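Local coordinates for protein phosphodiesterase (Salpingoeca rosetta, PDB 7D7P) that belongs to the 3'5'-cyclic nucleotide phosphodiesterase family of the HD clan, with an all-helical fold that holds a zinc ion and a magnesium ion, at residues K310-F315 / A346-I351. Sequence-based numbering, arbitrary orientation.
Sequences KGEIGF and AEWKAI
Ile313 and Trp348 mark the nearest backbone approach of two helical segments, 310-315 and 346-351, with CA atoms 6.4 Å apart, segment axes 9.0 Å apart at closest, and N-to-C directions differing by 143°, hence roughly antiparallel. Glu312 lies over one face of the Trp348 indole. Its CB sits 3.6 Å from the centroid of the five-membered ring and 1° off the normal, which meets the definition of a CH-pi contact, while CG reaches Trp348 CE2 at 3.6 Å. The Glu312 chain bends at chi2, and its carboxylate plane stands 56° from that of the indole. The pair lies where helix 336-359 packs on helix 305-330 in the all-helical phosphodiesterase fold, and helix 268-291 packs against the same pair: Asn271 OD1 hydrogen-bonds Trp348 NE1, Asn271 ND2 makes a weak hydrogen bond to Glu312 OE2, and Phe268 meets the indole edge-to-face. Beside this, Ile313 CG1 touches Trp348 CB at 3.8 Å. Ile313 CD1 comes to 3.7 Å from Trp348 O, a van der Waals contact of a methyl with a backbone carbonyl oxygen. The same methyl lies 3.8 Å from Lys349 CG, so that lysine takes part through the aliphatic base of its chain.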
ATOM      1  N   LYS A 310      -7.502   7.425  -8.565  1.00 22.32           N
ATOM      2  CA  LYS A 310      -6.717   6.207  -8.736  1.00 19.91           C
ATOM      3  C   LYS A 310      -5.229   6.518  -8.851  1.00 31.01           C
ATOM      4  O   LYS A 310      -4.390   5.786  -8.312  1.00 26.02           O
ATOM      5  CB  LYS A 310      -7.205   5.437  -9.964  1.00 28.98           C
ATOM      6  N   GLY A 311      -4.882   7.602  -9.548  1.00 23.39           N
ATOM      7  CA  GLY A 311      -3.481   7.972  -9.665  1.00 17.90           C
ATOM      8  C   GLY A 311      -2.889   8.445  -8.350  1.00 30.41           C
ATOM      9  O   GLY A 311      -1.723   8.170  -8.050  1.00 29.14           O
ATOM     10  N   GLU A 312      -3.681   9.156  -7.545  1.00 23.26           N
ATOM     11  CA  GLU A 312      -3.188   9.644  -6.261  1.00 30.67           C
ATOM     12  C   GLU A 312      -2.970   8.500  -5.278  1.00 29.37           C
ATOM     13  O   GLU A 312      -2.001   8.511  -4.510  1.00 22.30           O
ATOM     14  CB  GLU A 312      -4.160  10.669  -5.678  1.00 22.74           C
ATOM     15  CG  GLU A 312      -4.026  12.060  -6.267  1.00 27.60           C
ATOM     16  CD  GLU A 312      -2.685  12.694  -5.956  1.00 33.93           C
ATOM     17  OE1 GLU A 312      -1.926  12.969  -6.906  1.00 41.50           O
ATOM     18  OE2 GLU A 312      -2.390  12.912  -4.761  1.00 32.64           O
ATOM     19  N   ILE A 313      -3.865   7.510  -5.282  1.00 24.35           N
ATOM     20  CA  ILE A 313      -3.718   6.367  -4.383  1.00 28.65           C
ATOM     21  C   ILE A 313      -2.423   5.621  -4.681  1.00 27.44           C
ATOM     22  O   ILE A 313      -1.669   5.262  -3.770  1.00 24.94           O
ATOM     23  CB  ILE A 313      -4.940   5.438  -4.489  1.00 22.49           C
ATOM     24  CG1 ILE A 313      -6.196   6.147  -3.982  1.00 28.90           C
ATOM     25  CG2 ILE A 313      -4.702   4.152  -3.714  1.00 27.69           C
ATOM     26  CD1 ILE A 313      -7.481   5.492  -4.429  1.00 26.77           C
ATOM     27  N   GLY A 314      -2.145   5.382  -5.964  1.00 26.20           N
ATOM     28  CA  GLY A 314      -0.913   4.696  -6.324  1.00 24.79           C
ATOM     29  C   GLY A 314       0.325   5.526  -6.035  1.00 28.85           C
ATOM     30  O   GLY A 314       1.336   5.002  -5.561  1.00 28.43           O
ATOM     31  N   PHE A 315       0.261   6.830  -6.314  1.00 23.81           N
ATOM     32  CA  PHE A 315       1.412   7.696  -6.072  1.00 32.10           C
ATOM     33  C   PHE A 315       1.714   7.808  -4.583  1.00 23.24           C
ATOM     34  O   PHE A 315       2.882   7.850  -4.182  1.00 24.91           O
ATOM     35  CB  PHE A 315       1.159   9.076  -6.679  1.00 25.88           C
ATOM     36  CG  PHE A 315       2.318  10.020  -6.548  1.00 37.13           C
ATOM     37  CD1 PHE A 315       3.534   9.736  -7.149  1.00 34.52           C
ATOM     38  CD2 PHE A 315       2.188  11.199  -5.831  1.00 30.04           C
ATOM     39  CE1 PHE A 315       4.602  10.608  -7.034  1.00 38.58           C
ATOM     40  CE2 PHE A 315       3.253  12.077  -5.713  1.00 41.27           C
ATOM     41  CZ  PHE A 315       4.462  11.780  -6.312  1.00 30.11           C
ATOM     42  N   ALA A 346      -6.941   8.172   2.664  1.00 26.33           N
ATOM     43  CA  ALA A 346      -8.279   7.679   2.972  1.00 30.36           C
ATOM     44  C   ALA A 346      -9.348   8.439   2.199  1.00 33.16           C
ATOM     45  O   ALA A 346     -10.377   7.860   1.829  1.00 29.42           O
ATOM     46  CB  ALA A 346      -8.542   7.774   4.475  1.00 25.66           C
ATOM     47  N   GLU A 347      -9.124   9.729   1.942  1.00 28.42           N
ATOM     48  CA  GLU A 347     -10.098  10.507   1.184  1.00 24.93           C
ATOM     49  C   GLU A 347     -10.125  10.084  -0.279  1.00 28.06           C
ATOM     50  O   GLU A 347     -11.203   9.910  -0.861  1.00 31.76           O
ATOM     51  CB  GLU A 347      -9.789  11.999   1.310  1.00 28.77           C
ATOM     52  CG  GLU A 347     -11.000  12.895   1.134  1.00 45.09           C
ATOM     53  CD  GLU A 347     -11.876  12.935   2.371  1.00 52.10           C
ATOM     54  OE1 GLU A 347     -11.403  13.417   3.423  1.00 52.90           O
ATOM     55  OE2 GLU A 347     -13.035  12.478   2.291  1.00 49.91           O
ATOM     56  N   TRP A 348      -8.951   9.911  -0.892  1.00 23.42           N
ATOM     57  CA  TRP A 348      -8.907   9.479  -2.287  1.00 20.18           C
ATOM     58  C   TRP A 348      -9.530   8.098  -2.457  1.00 27.50           C
ATOM     59  O   TRP A 348     -10.195   7.828  -3.464  1.00 22.91           O
ATOM     60  CB  TRP A 348      -7.465   9.480  -2.795  1.00 25.61           C
ATOM     61  CG  TRP A 348      -6.878  10.853  -3.001  1.00 24.51           C
ATOM     62  CD1 TRP A 348      -5.822  11.402  -2.332  1.00 24.43           C
ATOM     63  CD2 TRP A 348      -7.311  11.842  -3.945  1.00 23.83           C
ATOM     64  NE1 TRP A 348      -5.571  12.672  -2.798  1.00 22.55           N
ATOM     65  CE2 TRP A 348      -6.470  12.964  -3.790  1.00 21.56           C
ATOM     66  CE3 TRP A 348      -8.326  11.890  -4.905  1.00 22.38           C
ATOM     67  CZ2 TRP A 348      -6.615  14.120  -4.557  1.00 25.80           C
ATOM     68  CZ3 TRP A 348      -8.467  13.036  -5.669  1.00 28.50           C
ATOM     69  CH2 TRP A 348      -7.616  14.136  -5.489  1.00 22.93           C
ATOM     70  N   LYS A 349      -9.329   7.210  -1.478  1.00 26.89           N
ATOM     71  CA  LYS A 349      -9.912   5.875  -1.556  1.00 29.17           C
ATOM     72  C   LYS A 349     -11.429   5.912  -1.435  1.00 27.97           C
ATOM     73  O   LYS A 349     -12.117   5.077  -2.032  1.00 32.30           O
ATOM     74  CB  LYS A 349      -9.309   4.975  -0.475  1.00 23.81           C
ATOM     75  CG  LYS A 349      -7.854   4.603  -0.726  1.00 25.27           C
ATOM     76  CD  LYS A 349      -7.293   3.746   0.395  1.00 30.17           C
ATOM     77  CE  LYS A 349      -8.002   2.406   0.478  1.00 40.87           C
ATOM     78  NZ  LYS A 349      -7.439   1.552   1.559  1.00 42.47           N
ATOM     79  N   ALA A 350     -11.971   6.865  -0.671  1.00 29.44           N
ATOM     80  CA  ALA A 350     -13.420   7.021  -0.610  1.00 28.95           C
ATOM     81  C   ALA A 350     -13.982   7.469  -1.954  1.00 37.21           C
ATOM     82  O   ALA A 350     -15.059   7.020  -2.366  1.00 32.01           O
ATOM     83  CB  ALA A 350     -13.798   8.012   0.489  1.00 27.11           C
ATOM     84  N   ILE A 351     -13.264   8.353  -2.653  1.00 28.50           N
ATOM     85  CA  ILE A 351     -13.707   8.797  -3.972  1.00 32.97           C
ATOM     86  C   ILE A 351     -13.630   7.654  -4.976  1.00 33.03           C
ATOM     87  O   ILE A 351     -14.550   7.455  -5.781  1.00 30.86           O
ATOM     88  CB  ILE A 351     -12.875  10.009  -4.432  1.00 31.10           C
ATOM     89  CG1 ILE A 351     -13.074  11.182  -3.472  1.00 23.25           C
ATOM     90  CG2 ILE A 351     -13.238  10.402  -5.861  1.00 26.38           C
ATOM     91  CD1 ILE A 351     -12.145  12.346  -3.733  1.00 29.03           C
TER